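AB hydrolase-1 domain-containing protein (Parabacteroides distasonis, PDB 4Q34) is probably an esterase of the alpha/beta hydrolase superfamily, though its natural substrate is not known. Local coordinates at residues T174-G179 with N296-M301; S197-G202 with Y260-R265; E213-I218 with L266-I271; V243-D248 with T284-P289. All coordinates share one frame; numbering follows the deposited sequence.

Contact 1 (T174-G179 with N296-M301); sequences THSQGG and NTHFPM
The imidazole of His175 is enclosed on both faces: on one the selenomethionine Met301 sets its methyl CE 3.8 Å from the ring centroid, with SE also over that face, and on the other lies CB of Ser176. Its edge is turned to Phe299, whose ring takes the CE1 corner of His175 over its centre in an edge-to-face pair with planes 62° apart. The His298 ring holds NE2 of His175 over one face and OG of Ser176 in plane at its edge. With CG anti to the backbone N (chi1 -174°), the His175 side chain reaches across to this loop, and its NE2 donates to the carbonyl O of His298 over 2.9 Å. A histidine suits the place because it offers a flat aromatic surface and a directed N-H together. The turn between strand 170-175 and helix 178-185 is a nucleophile elbow: Ser176 stands at its tip with a positive phi (61°), the strained backbone usual for the elbow nucleophile, and the glycines behind it let the helix begin tightly. Ser176 OG lies 3.2 Å from His298 NE2, and a water joins the two, 2.8 Å from that OG and 2.7 Å from that NE2. Phe116 flanks His298 and meets Phe299 edge-to-face. Glu199 is hydrogen-bonded to ND1 of His298, a layout consistent with a Ser-His-Glu catalytic triad.

Contact 2 (S197-G202 with Y260-R265); sequences SYEPGG and YEWTRR
The loop that follows strand 192-198 carries the probable acid of the catalytic triad, Glu199, and here it rests on Trp262 and Arg265 of helix 257-277. The Glu199 side chain runs at about a right angle to that of Trp262, carboxylate and indole planes 43° apart, with OE1 3.7 Å above one ring face. On the opposite face lies NH1 of Arg265, so the indole lies between the carboxylate and the guanidinium. The indole also meets the loop backbone: its CZ3 is 3.4 Å from the carbonyl O of Glu199, while the O of Pro200 sits at the ring edge in plane. Arg265, extended from CG to NE, spreads its guanidinium flat over Gly201, whose CA is 3.5 Å above the centre of the group; only a residue without a side chain lets the two come so close. Glu225 completes this corner, forming a salt bridge with NH2 of Arg265 and accepting from the N of Gly202. Glu199 is itself gripped by Gly247 N, Arg117 and His298 ND1, which should favour a fixed carboxylate. An acid placed after this strand, rather than after the next one, is a known variant of the alpha/beta hydrolase triad.

Contact 3 (E213-I218 with L266-I271); sequences EEAKFI and LRLMKI
Glu214 lays its side chain, from CB to the carboxylate, against Arg267 and Ile271 of the helix, on a 3-10 turn that Glu213, just before it, braces through a 2.9 Å salt bridge from its OE2 to NZ of Lys216. CG of Glu214 lies 3.6 Å from CD of Arg267, near the plane of the guanidinium at its edge, and the chain bends at chi2 (93°) to swing the carboxylate over Ile271. There CD1 of Ile271 sits on the carboxylate face, 3.4 Å from CD of Glu214 and almost equally far from both oxygens. Glutamate is fitting at this partly exposed place because its methylenes pack on the helix while its polar end suits the protein surface. The helix, 257-277, is the crossover between strands 242-246 and 283-287 of the hydrolase sheet, and the 213-218 segment belongs to the excursion between strands 204-207 and 226-229 that packs on its flank. Ala215 follows, small enough to bring its CB within 3.7 Å of CD1 of Leu268, a buried leucine that also leans on Val204 and Phe206. Past Lys216 the chain runs on to Phe217, whose ring has the carbonyl O of Glu214 at its edge and makes a cation-pi contact with Arg264, one helical turn before Leu268.

Contact 4 (V243-D248 with T284-P289); sequences VIYYGD and TVIHLP
Tyr245 and Ile286 lie side by side and point the same way, CE1 of the ring 3.8 Å from CD1 of the isoleucine. They are bridge partners in adjacent parallel strands, so their side chains leave the sheet together, on the face shared with Val243 and Thr284. Ile286 turns CD1 back to within 4.0 Å of CG2 of Val243, crossing it obliquely, while CD2 of Leu288 reaches CD1 of Tyr245 from the other end. Beta-branched residues suit these extended positions, and Trp316 of helix 306-319 covers Val243 and Tyr245. Ile244, Tyr246, Val285 and His287 alternate to the opposite face, against helix 257-277. Backbone bonds zip the pair: Ile286 N to Ile244 O at 2.8 Å, Tyr246 N to Ile286 O at 3.0 Å, with Ile244 N to Thr284 O and Leu288 N to Tyr246 O at the ends. At the end of its strand, His287 extends its ring away from its own backbone N (chi1 -178°), toward the Gly247 carbonyl, its face under CD of Pro289. A water links NE2 of His287 to OD1 of Asp248, whose carboxyl carbon CG packs on CG of Pro289, 3.5 Å away; OD2 of Asp248 accepts from Gly295, and ND1 of His287 bonds Glu290. Two parallel strands joined through helix 257-277, their short axes 16° apart, form one of the beta-alpha-beta crossover units of the alpha/beta hydrolase sheet.

Overall arrangement
From the N terminus, the chain first lays down earlier strands of the sheet, then reaches 174-179, the elbow end of strand 170-175. Contact 1 closes the longest loop, which returns at 296-301 and encloses the other three. Within it, contact 2 joins the end of strand 192-198 to helix 257-277, and contact 3 ties the 213-218 excursion to the same helix further along. These two cross, their segments alternating, and contact 4 crosses both, because helix 257-277 lies between its two strands. Contacts 1, 2 and 4 meet at the C-terminal ends of the sheet's strands, where Glu199 joins His298 and Gly247; contact 3 lies outward, with centres about 17 Å from contact 1.

Contact 1 (T174-G179 with N296-M301)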
loop_
_atom_site.group_PDB
_atom_site.type_symbol
_atom_site.label_atom_id
_atom_site.label_comp_id
_atom_site.label_asym_id
_atom_site.label_seq_id
_atom_site.Cartn_x
_atom_site.Cartn_y
_atom_site.Cartn_z
ATOM N N THR A 174 5.906 16.740 4.237
ATOM C CA THR A 174 4.877 16.742 3.213
ATOM C C THR A 174 5.425 17.034 1.836
ATOM O O THR A 174 6.553 17.531 1.672
ATOM C CB THR A 174 3.739 17.734 3.531
ATOM O OG1 THR A 174 4.186 19.085 3.407
ATOM C CG2 THR A 174 3.173 17.493 4.959
ATOM N N HIS A 175 4.598 16.714 0.843
ATOM C CA HIS A 175 4.928 16.940 -0.553
ATOM C C HIS A 175 3.736 17.428 -1.367
ATOM O O HIS A 175 2.698 16.799 -1.373
ATOM C CB HIS A 175 5.381 15.610 -1.165
ATOM C CG HIS A 175 5.877 15.737 -2.570
ATOM N ND1 HIS A 175 5.635 14.789 -3.533
ATOM C CD2 HIS A 175 6.646 16.684 -3.161
ATOM C CE1 HIS A 175 6.172 15.171 -4.672
ATOM N NE2 HIS A 175 6.836 16.291 -4.460
ATOM N N SER A 176 3.915 18.554 -2.070
ATOM C CA SER A 176 2.970 19.046 -3.079
ATOM C C SER A 176 1.580 19.337 -2.474
ATOM O O SER A 176 1.494 20.237 -1.657
ATOM C CB SER A 176 2.968 18.116 -4.286
ATOM O OG SER A 176 2.503 18.837 -5.404
ATOM N N GLN A 177 0.535 18.603 -2.852
ATOM C CA GLN A 177 -0.774 18.790 -2.217
ATOM C C GLN A 177 -0.768 18.345 -0.772
ATOM O O GLN A 177 -1.628 18.743 0.017
ATOM C CB GLN A 177 -1.846 18.046 -2.981
ATOM C CG GLN A 177 -2.042 18.590 -4.392
ATOM C CD GLN A 177 -0.961 18.230 -5.437
ATOM O OE1 GLN A 177 -0.091 17.327 -5.284
ATOM N NE2 GLN A 177 -1.038 18.948 -6.543
ATOM N N GLY A 178 0.218 17.532 -0.414
ATOM C CA GLY A 178 0.540 17.280 0.998
ATOM C C GLY A 178 0.782 18.583 1.774
ATOM O O GLY A 178 0.625 18.621 2.988
ATOM N N GLY A 179 1.207 19.640 1.066
ATOM C CA GLY A 179 1.382 20.987 1.636
ATOM C C GLY A 179 0.136 21.470 2.373
ATOM O O GLY A 179 0.189 21.601 3.601
ATOM N N ASN A 296 17.417 19.359 -9.290
ATOM C CA ASN A 296 16.273 18.707 -8.689
ATOM C C ASN A 296 14.974 18.959 -9.424
ATOM O O ASN A 296 14.743 20.030 -9.982
ATOM C CB ASN A 296 16.141 19.062 -7.187
ATOM C CG ASN A 296 17.200 18.398 -6.357
ATOM O OD1 ASN A 296 18.223 19.011 -5.971
ATOM N ND2 ASN A 296 17.009 17.101 -6.126
ATOM N N THR A 297 14.150 17.908 -9.401
ATOM C CA THR A 297 12.826 17.852 -9.956
ATOM C C THR A 297 11.828 18.202 -8.830
ATOM O O THR A 297 12.185 18.640 -7.758
ATOM C CB THR A 297 12.537 16.430 -10.527
ATOM O OG1 THR A 297 12.354 15.505 -9.418
ATOM C CG2 THR A 297 13.674 15.966 -11.433
ATOM N N HIS A 298 10.559 18.057 -9.137
ATOM C CA HIS A 298 9.486 18.207 -8.161
ATOM C C HIS A 298 9.549 17.161 -7.078
ATOM O O HIS A 298 8.927 17.379 -6.093
ATOM C CB HIS A 298 8.165 18.127 -8.899
ATOM C CG HIS A 298 6.955 18.159 -8.027
ATOM N ND1 HIS A 298 6.647 19.238 -7.229
ATOM C CD2 HIS A 298 5.921 17.301 -7.921
ATOM C CE1 HIS A 298 5.506 18.999 -6.601
ATOM N NE2 HIS A 298 5.054 17.822 -7.000
ATOM N N PHE A 299 10.307 16.068 -7.270
ATOM C CA PHE A 299 10.496 15.036 -6.213
ATOM C C PHE A 299 11.945 14.973 -5.688
ATOM O O PHE A 299 12.650 13.991 -5.946
ATOM C CB PHE A 299 10.168 13.641 -6.709
ATOM C CG PHE A 299 8.738 13.387 -7.004
ATOM C CD1 PHE A 299 8.130 13.945 -8.096
ATOM C CD2 PHE A 299 8.002 12.501 -6.256
ATOM C CE1 PHE A 299 6.811 13.710 -8.380
ATOM C CE2 PHE A 299 6.681 12.230 -6.552
ATOM C CZ PHE A 299 6.076 12.858 -7.624
ATOM N N PRO A 300 12.377 15.998 -4.961
ATOM C CA PRO A 300 13.783 15.980 -4.523
ATOM C C PRO A 300 14.139 14.824 -3.616
ATOM O O PRO A 300 15.296 14.375 -3.608
ATOM C CB PRO A 300 13.924 17.306 -3.754
ATOM C CG PRO A 300 12.863 18.184 -4.314
ATOM C CD PRO A 300 11.729 17.271 -4.623
HETATM N N MSE A 301 13.154 14.309 -2.898
HETATM C CA MSE A 301 13.364 13.156 -2.009
HETATM C C MSE A 301 13.698 11.898 -2.722
HETATM O O MSE A 301 14.210 10.985 -2.081
HETATM C CB MSE A 301 12.131 12.939 -1.049
HETATM C CG MSE A 301 10.876 12.342 -1.718
HETATM SE SE MSE A 301 9.942 13.427 -3.025
HETATM C CE MSE A 301 9.452 14.855 -1.866
HETATM O O HOH W 1 2.628 16.687 -7.191
#

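Contact 2 (S197-G202 with Y260-R265)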
loop_
_atom_site.group_PDB
_atom_site.type_symbol
_atom_site.label_atom_id
_atom_site.label_comp_id
_atom_site.label_asym_id
_atom_site.label_seq_id
_atom_site.Cartn_x
_atom_site.Cartn_y
_atom_site.Cartn_z
ATOM N N SER A 197 8.187 20.787 4.149
ATOM C CA SER A 197 7.411 20.543 2.949
ATOM C C SER A 197 8.239 20.674 1.687
ATOM O O SER A 197 8.924 21.711 1.480
ATOM C CB SER A 197 6.191 21.478 2.893
ATOM O OG SER A 197 5.303 21.095 1.855
ATOM N N TYR A 198 8.152 19.645 0.838
ATOM C CA TYR A 198 8.803 19.653 -0.458
ATOM C C TYR A 198 7.818 20.145 -1.524
ATOM O O TYR A 198 6.736 19.546 -1.700
ATOM C CB TYR A 198 9.348 18.263 -0.854
ATOM C CG TYR A 198 10.503 17.885 0.020
ATOM C CD1 TYR A 198 11.799 18.281 -0.287
ATOM C CD2 TYR A 198 10.275 17.254 1.201
ATOM C CE1 TYR A 198 12.847 18.023 0.570
ATOM C CE2 TYR A 198 11.292 16.967 2.078
ATOM C CZ TYR A 198 12.601 17.348 1.753
ATOM O OH TYR A 198 13.647 17.100 2.618
ATOM N N GLU A 199 8.159 21.254 -2.168
ATOM C CA GLU A 199 7.352 21.806 -3.259
ATOM C C GLU A 199 5.844 21.803 -2.977
ATOM O O GLU A 199 5.068 21.253 -3.751
ATOM C CB GLU A 199 7.627 21.089 -4.583
ATOM C CG GLU A 199 9.099 21.190 -4.971
ATOM C CD GLU A 199 9.360 21.524 -6.422
ATOM O OE1 GLU A 199 8.448 21.356 -7.264
ATOM O OE2 GLU A 199 10.517 21.935 -6.745
ATOM N N PRO A 200 5.428 22.442 -1.877
ATOM C CA PRO A 200 4.002 22.560 -1.618
ATOM C C PRO A 200 3.259 23.302 -2.726
ATOM O O PRO A 200 3.800 24.146 -3.417
ATOM C CB PRO A 200 3.929 23.345 -0.290
ATOM C CG PRO A 200 5.227 24.056 -0.205
ATOM C CD PRO A 200 6.221 23.142 -0.874
ATOM N N GLY A 201 1.986 22.994 -2.860
ATOM C CA GLY A 201 1.153 23.699 -3.828
ATOM C C GLY A 201 -0.282 23.652 -3.345
ATOM O O GLY A 201 -0.776 22.573 -3.031
ATOM N N GLY A 202 -0.920 24.808 -3.300
ATOM C CA GLY A 202 -2.335 24.917 -3.022
ATOM C C GLY A 202 -2.639 25.495 -1.647
ATOM O O GLY A 202 -1.923 25.218 -0.670
ATOM N N TYR A 260 5.505 26.682 -14.823
ATOM C CA TYR A 260 5.617 28.036 -14.268
ATOM C C TYR A 260 4.875 28.182 -12.957
ATOM O O TYR A 260 5.271 28.953 -12.110
ATOM C CB TYR A 260 5.208 29.119 -15.285
ATOM C CG TYR A 260 5.546 30.516 -14.826
ATOM C CD1 TYR A 260 6.861 30.966 -14.819
ATOM C CD2 TYR A 260 4.570 31.361 -14.343
ATOM C CE1 TYR A 260 7.193 32.219 -14.363
ATOM C CE2 TYR A 260 4.891 32.633 -13.892
ATOM C CZ TYR A 260 6.213 33.053 -13.907
ATOM O OH TYR A 260 6.547 34.308 -13.455
ATOM N N GLU A 261 3.842 27.385 -12.752
ATOM C CA GLU A 261 3.154 27.398 -11.477
ATOM C C GLU A 261 4.121 27.185 -10.335
ATOM O O GLU A 261 3.910 27.756 -9.279
ATOM C CB GLU A 261 2.064 26.347 -11.429
ATOM C CG GLU A 261 0.882 26.751 -12.281
ATOM C CD GLU A 261 -0.367 25.909 -12.055
ATOM O OE1 GLU A 261 -0.302 24.876 -11.341
ATOM O OE2 GLU A 261 -1.420 26.306 -12.598
ATOM N N TRP A 262 5.169 26.380 -10.539
ATOM C CA TRP A 262 6.160 26.142 -9.485
ATOM C C TRP A 262 6.997 27.392 -9.224
ATOM O O TRP A 262 7.319 27.713 -8.107
ATOM C CB TRP A 262 7.043 24.911 -9.774
ATOM C CG TRP A 262 6.246 23.685 -9.962
ATOM C CD1 TRP A 262 6.100 22.952 -11.117
ATOM C CD2 TRP A 262 5.450 23.026 -8.962
ATOM N NE1 TRP A 262 5.264 21.885 -10.895
ATOM C CE2 TRP A 262 4.861 21.897 -9.578
ATOM C CE3 TRP A 262 5.181 23.278 -7.605
ATOM C CZ2 TRP A 262 3.980 21.050 -8.900
ATOM C CZ3 TRP A 262 4.325 22.386 -6.905
ATOM C CH2 TRP A 262 3.746 21.295 -7.560
ATOM N N THR A 263 7.370 28.109 -10.271
ATOM C CA THR A 263 7.997 29.404 -10.072
ATOM C C THR A 263 7.174 30.360 -9.243
ATOM O O THR A 263 7.719 31.049 -8.381
ATOM C CB THR A 263 8.254 30.069 -11.447
ATOM O OG1 THR A 263 8.934 29.115 -12.271
ATOM C CG2 THR A 263 9.080 31.297 -11.311
ATOM N N ARG A 264 5.884 30.454 -9.558
ATOM C CA ARG A 264 4.955 31.311 -8.799
ATOM C C ARG A 264 4.871 30.869 -7.344
ATOM O O ARG A 264 4.786 31.723 -6.439
ATOM C CB ARG A 264 3.527 31.268 -9.358
ATOM C CG ARG A 264 3.396 31.435 -10.863
ATOM C CD ARG A 264 1.919 31.450 -11.254
ATOM N NE ARG A 264 1.476 32.812 -11.454
ATOM C CZ ARG A 264 1.363 33.408 -12.635
ATOM N NH1 ARG A 264 1.609 32.753 -13.767
ATOM N NH2 ARG A 264 0.984 34.670 -12.682
ATOM N N ARG A 265 4.917 29.554 -7.123
ATOM C CA ARG A 265 4.824 28.997 -5.765
ATOM C C ARG A 265 6.049 29.337 -4.918
ATOM O O ARG A 265 5.909 29.712 -3.752
ATOM C CB ARG A 265 4.557 27.496 -5.812
ATOM C CG ARG A 265 3.086 27.293 -6.132
ATOM C CD ARG A 265 2.808 25.880 -6.572
ATOM N NE ARG A 265 1.370 25.725 -6.675
ATOM C CZ ARG A 265 0.780 24.690 -7.229
ATOM N NH1 ARG A 265 1.486 23.714 -7.780
ATOM N NH2 ARG A 265 -0.545 24.663 -7.232
#

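Contact 3 (E213-I218 with L266-I271)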
loop_
_atom_site.group_PDB
_atom_site.type_symbol
_atom_site.label_atom_id
_atom_site.label_comp_id
_atom_site.label_asym_id
_atom_site.label_seq_id
_atom_site.Cartn_x
_atom_site.Cartn_y
_atom_site.Cartn_z
ATOM N N GLU A 213 -0.737 39.989 -4.031
ATOM C CA GLU A 213 -1.079 39.913 -5.461
ATOM C C GLU A 213 -0.585 38.600 -6.014
ATOM O O GLU A 213 -1.288 37.909 -6.746
ATOM C CB GLU A 213 -0.490 41.085 -6.258
ATOM C CG GLU A 213 -1.268 42.381 -6.110
ATOM C CD GLU A 213 -2.717 42.219 -6.525
ATOM O OE1 GLU A 213 -2.955 41.794 -7.676
ATOM O OE2 GLU A 213 -3.613 42.492 -5.695
ATOM N N GLU A 214 0.614 38.223 -5.588
ATOM C CA GLU A 214 1.254 36.973 -6.018
ATOM C C GLU A 214 0.503 35.681 -5.620
ATOM O O GLU A 214 0.871 34.587 -6.059
ATOM C CB GLU A 214 2.695 36.945 -5.493
ATOM C CG GLU A 214 3.573 38.057 -6.046
ATOM C CD GLU A 214 3.634 39.310 -5.174
ATOM O OE1 GLU A 214 2.700 39.590 -4.376
ATOM O OE2 GLU A 214 4.652 40.024 -5.288
ATOM N N ALA A 215 -0.535 35.807 -4.789
ATOM C CA ALA A 215 -1.363 34.664 -4.356
ATOM C C ALA A 215 -2.661 34.510 -5.135
ATOM O O ALA A 215 -3.402 33.528 -4.952
ATOM C CB ALA A 215 -1.705 34.832 -2.875
ATOM N N LYS A 216 -2.977 35.520 -5.937
ATOM C CA LYS A 216 -4.297 35.626 -6.533
ATOM C C LYS A 216 -4.412 34.891 -7.859
ATOM O O LYS A 216 -5.485 34.889 -8.465
ATOM C CB LYS A 216 -4.683 37.098 -6.691
ATOM C CG LYS A 216 -4.945 37.795 -5.358
ATOM C CD LYS A 216 -5.583 39.173 -5.528
ATOM C CE LYS A 216 -6.043 39.750 -4.198
ATOM N NZ LYS A 216 -5.357 41.021 -3.836
ATOM N N PHE A 217 -3.333 34.251 -8.312
ATOM C CA PHE A 217 -3.420 33.501 -9.563
ATOM C C PHE A 217 -4.280 32.262 -9.321
ATOM O O PHE A 217 -4.340 31.755 -8.198
ATOM C CB PHE A 217 -2.040 33.205 -10.178
ATOM C CG PHE A 217 -1.183 32.248 -9.384
ATOM C CD1 PHE A 217 -0.439 32.686 -8.282
ATOM C CD2 PHE A 217 -1.078 30.915 -9.767
ATOM C CE1 PHE A 217 0.367 31.809 -7.573
ATOM C CE2 PHE A 217 -0.270 30.035 -9.061
ATOM C CZ PHE A 217 0.457 30.481 -7.963
ATOM N N ILE A 218 -5.023 31.862 -10.354
ATOM C CA ILE A 218 -5.887 30.674 -10.339
ATOM C C ILE A 218 -5.131 29.581 -11.068
ATOM O O ILE A 218 -4.627 29.798 -12.184
ATOM C CB ILE A 218 -7.235 30.900 -11.076
ATOM N N LEU A 266 7.243 29.266 -5.513
ATOM C CA LEU A 266 8.450 29.678 -4.816
ATOM C C LEU A 266 8.304 31.119 -4.347
ATOM O O LEU A 266 8.506 31.409 -3.168
ATOM C CB LEU A 266 9.697 29.490 -5.684
ATOM C CG LEU A 266 10.999 29.986 -5.060
ATOM C CD1 LEU A 266 11.239 29.391 -3.697
ATOM C CD2 LEU A 266 12.194 29.760 -5.988
ATOM N N ARG A 267 7.904 31.998 -5.266
ATOM C CA ARG A 267 7.738 33.425 -4.992
ATOM C C ARG A 267 6.734 33.622 -3.853
ATOM O O ARG A 267 6.964 34.380 -2.925
ATOM C CB ARG A 267 7.265 34.138 -6.275
ATOM C CG ARG A 267 7.091 35.646 -6.188
ATOM C CD ARG A 267 6.289 36.184 -7.390
ATOM N NE ARG A 267 6.544 35.437 -8.615
ATOM C CZ ARG A 267 5.751 35.450 -9.682
ATOM N NH1 ARG A 267 4.642 36.166 -9.677
ATOM N NH2 ARG A 267 6.072 34.745 -10.751
ATOM N N LEU A 268 5.639 32.919 -3.934
ATOM C CA LEU A 268 4.559 33.047 -2.961
ATOM C C LEU A 268 4.959 32.573 -1.590
ATOM O O LEU A 268 4.636 33.221 -0.608
ATOM C CB LEU A 268 3.352 32.271 -3.414
ATOM C CG LEU A 268 2.143 32.331 -2.500
ATOM C CD1 LEU A 268 1.732 33.758 -2.216
ATOM C CD2 LEU A 268 1.027 31.518 -3.119
HETATM N N MSE A 269 5.664 31.451 -1.521
HETATM C CA MSE A 269 6.069 30.924 -0.207
HETATM C C MSE A 269 7.080 31.835 0.480
HETATM O O MSE A 269 7.079 31.968 1.718
HETATM C CB MSE A 269 6.589 29.507 -0.286
HETATM C CG MSE A 269 5.660 28.488 -0.855
HETATM SE SE MSE A 269 3.825 28.711 -0.246
HETATM C CE MSE A 269 3.923 27.738 1.418
ATOM N N LYS A 270 7.947 32.507 -0.293
ATOM C CA LYS A 270 8.833 33.488 0.313
ATOM C C LYS A 270 8.069 34.655 0.923
ATOM O O LYS A 270 8.439 35.155 1.982
ATOM C CB LYS A 270 9.888 33.981 -0.689
ATOM C CG LYS A 270 10.859 32.859 -1.038
ATOM C CD LYS A 270 12.154 33.354 -1.630
ATOM C CE LYS A 270 11.996 33.581 -3.089
ATOM N NZ LYS A 270 13.322 33.958 -3.657
ATOM N N ILE A 271 6.978 35.074 0.281
ATOM C CA ILE A 271 6.141 36.145 0.804
ATOM C C ILE A 271 5.437 35.681 2.078
ATOM O O ILE A 271 5.465 36.379 3.093
ATOM C CB ILE A 271 5.119 36.609 -0.233
ATOM C CG1 ILE A 271 5.874 37.301 -1.392
ATOM C CG2 ILE A 271 4.089 37.528 0.409
ATOM C CD1 ILE A 271 5.019 37.539 -2.641
#

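Contact 4 (V243-D248 with T284-P289)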
loop_
_atom_site.group_PDB
_atom_site.type_symbol
_atom_site.label_atom_id
_atom_site.label_comp_id
_atom_site.label_asym_id
_atom_site.label_seq_id
_atom_site.Cartn_x
_atom_site.Cartn_y
_atom_site.Cartn_z
ATOM N N VAL A 243 9.924 24.497 7.353
ATOM C CA VAL A 243 10.876 24.633 6.233
ATOM C C VAL A 243 10.179 24.172 4.941
ATOM O O VAL A 243 9.428 23.229 4.932
ATOM C CB VAL A 243 12.246 23.924 6.506
ATOM C CG1 VAL A 243 12.082 22.402 6.582
ATOM C CG2 VAL A 243 13.263 24.245 5.413
ATOM N N ILE A 244 10.475 24.865 3.850
ATOM C CA ILE A 244 9.899 24.604 2.543
ATOM C C ILE A 244 11.049 24.515 1.547
ATOM O O ILE A 244 11.901 25.402 1.552
ATOM C CB ILE A 244 8.940 25.734 2.171
ATOM C CG1 ILE A 244 7.699 25.676 3.083
ATOM C CG2 ILE A 244 8.482 25.614 0.724
ATOM C CD1 ILE A 244 6.962 26.990 3.147
ATOM N N TYR A 245 11.072 23.444 0.729
ATOM C CA TYR A 245 12.116 23.235 -0.287
ATOM C C TYR A 245 11.538 23.254 -1.698
ATOM O O TYR A 245 10.497 22.648 -1.956
ATOM C CB TYR A 245 12.858 21.902 -0.086
ATOM C CG TYR A 245 13.513 21.727 1.249
ATOM C CD1 TYR A 245 14.764 22.251 1.510
ATOM C CD2 TYR A 245 12.877 21.017 2.263
ATOM C CE1 TYR A 245 15.378 22.105 2.755
ATOM C CE2 TYR A 245 13.492 20.830 3.491
ATOM C CZ TYR A 245 14.734 21.394 3.739
ATOM O OH TYR A 245 15.324 21.191 4.973
ATOM N N TYR A 246 12.202 23.964 -2.613
ATOM C CA TYR A 246 11.905 23.903 -4.031
ATOM C C TYR A 246 13.153 23.531 -4.805
ATOM O O TYR A 246 14.260 24.012 -4.516
ATOM C CB TYR A 246 11.316 25.239 -4.596
ATOM C CG TYR A 246 9.875 25.449 -4.213
ATOM C CD1 TYR A 246 8.851 24.946 -4.990
ATOM C CD2 TYR A 246 9.541 26.118 -3.050
ATOM C CE1 TYR A 246 7.517 25.093 -4.600
ATOM C CE2 TYR A 246 8.207 26.261 -2.652
ATOM C CZ TYR A 246 7.220 25.751 -3.416
ATOM O OH TYR A 246 5.905 25.895 -3.014
ATOM N N GLY A 247 12.963 22.717 -5.827
ATOM C CA GLY A 247 14.055 22.321 -6.711
ATOM C C GLY A 247 14.356 23.297 -7.849
ATOM O O GLY A 247 14.130 24.511 -7.741
ATOM N N ASP A 248 14.825 22.720 -8.949
ATOM C CA ASP A 248 15.479 23.481 -10.036
ATOM C C ASP A 248 14.621 23.472 -11.285
ATOM O O ASP A 248 13.521 22.927 -11.301
ATOM C CB ASP A 248 16.829 22.803 -10.296
ATOM C CG ASP A 248 17.879 23.744 -10.829
ATOM O OD1 ASP A 248 17.534 24.874 -11.246
ATOM O OD2 ASP A 248 19.063 23.321 -10.832
ATOM N N THR A 284 11.274 28.968 6.954
ATOM C CA THR A 284 12.469 29.033 6.092
ATOM C C THR A 284 12.069 28.478 4.747
ATOM O O THR A 284 11.440 27.415 4.671
ATOM C CB THR A 284 13.588 28.169 6.698
ATOM O OG1 THR A 284 13.904 28.641 8.021
ATOM C CG2 THR A 284 14.852 28.215 5.857
ATOM N N VAL A 285 12.432 29.192 3.683
ATOM C CA VAL A 285 12.230 28.708 2.351
ATOM C C VAL A 285 13.577 28.573 1.677
ATOM O O VAL A 285 14.327 29.534 1.649
ATOM C CB VAL A 285 11.350 29.645 1.539
ATOM C CG1 VAL A 285 11.135 29.098 0.138
ATOM C CG2 VAL A 285 10.019 29.854 2.250
ATOM N N ILE A 286 13.860 27.375 1.177
ATOM C CA ILE A 286 15.139 27.056 0.550
ATOM C C ILE A 286 14.935 26.642 -0.893
ATOM O O ILE A 286 14.201 25.690 -1.177
ATOM C CB ILE A 286 15.827 25.942 1.343
ATOM C CG1 ILE A 286 16.313 26.530 2.668
ATOM C CG2 ILE A 286 16.996 25.373 0.548
ATOM C CD1 ILE A 286 16.692 25.516 3.688
ATOM N N HIS A 287 15.582 27.357 -1.808
ATOM C CA HIS A 287 15.576 27.008 -3.197
ATOM C C HIS A 287 16.880 26.273 -3.399
ATOM O O HIS A 287 17.978 26.855 -3.271
ATOM C CB HIS A 287 15.492 28.265 -4.056
ATOM C CG HIS A 287 15.428 27.996 -5.526
ATOM N ND1 HIS A 287 15.928 28.882 -6.454
ATOM C CD2 HIS A 287 14.978 26.931 -6.230
ATOM C CE1 HIS A 287 15.770 28.389 -7.671
ATOM N NE2 HIS A 287 15.187 27.212 -7.565
ATOM N N LEU A 288 16.775 24.990 -3.703
ATOM C CA LEU A 288 17.907 24.096 -3.575
ATOM C C LEU A 288 19.170 24.569 -4.354
ATOM O O LEU A 288 20.252 24.462 -3.823
ATOM C CB LEU A 288 17.493 22.671 -3.927
ATOM C CG LEU A 288 16.506 21.967 -2.966
ATOM C CD1 LEU A 288 16.030 20.598 -3.489
ATOM C CD2 LEU A 288 17.241 21.775 -1.673
ATOM N N PRO A 289 19.034 25.098 -5.566
ATOM C CA PRO A 289 20.269 25.515 -6.295
ATOM C C PRO A 289 21.049 26.601 -5.585
ATOM O O PRO A 289 22.288 26.671 -5.675
ATOM C CB PRO A 289 19.743 26.045 -7.622
ATOM C CG PRO A 289 18.453 25.348 -7.817
ATOM C CD PRO A 289 17.871 25.072 -6.454
HETATM O O HOH W 2 15.337 27.044 -10.583
#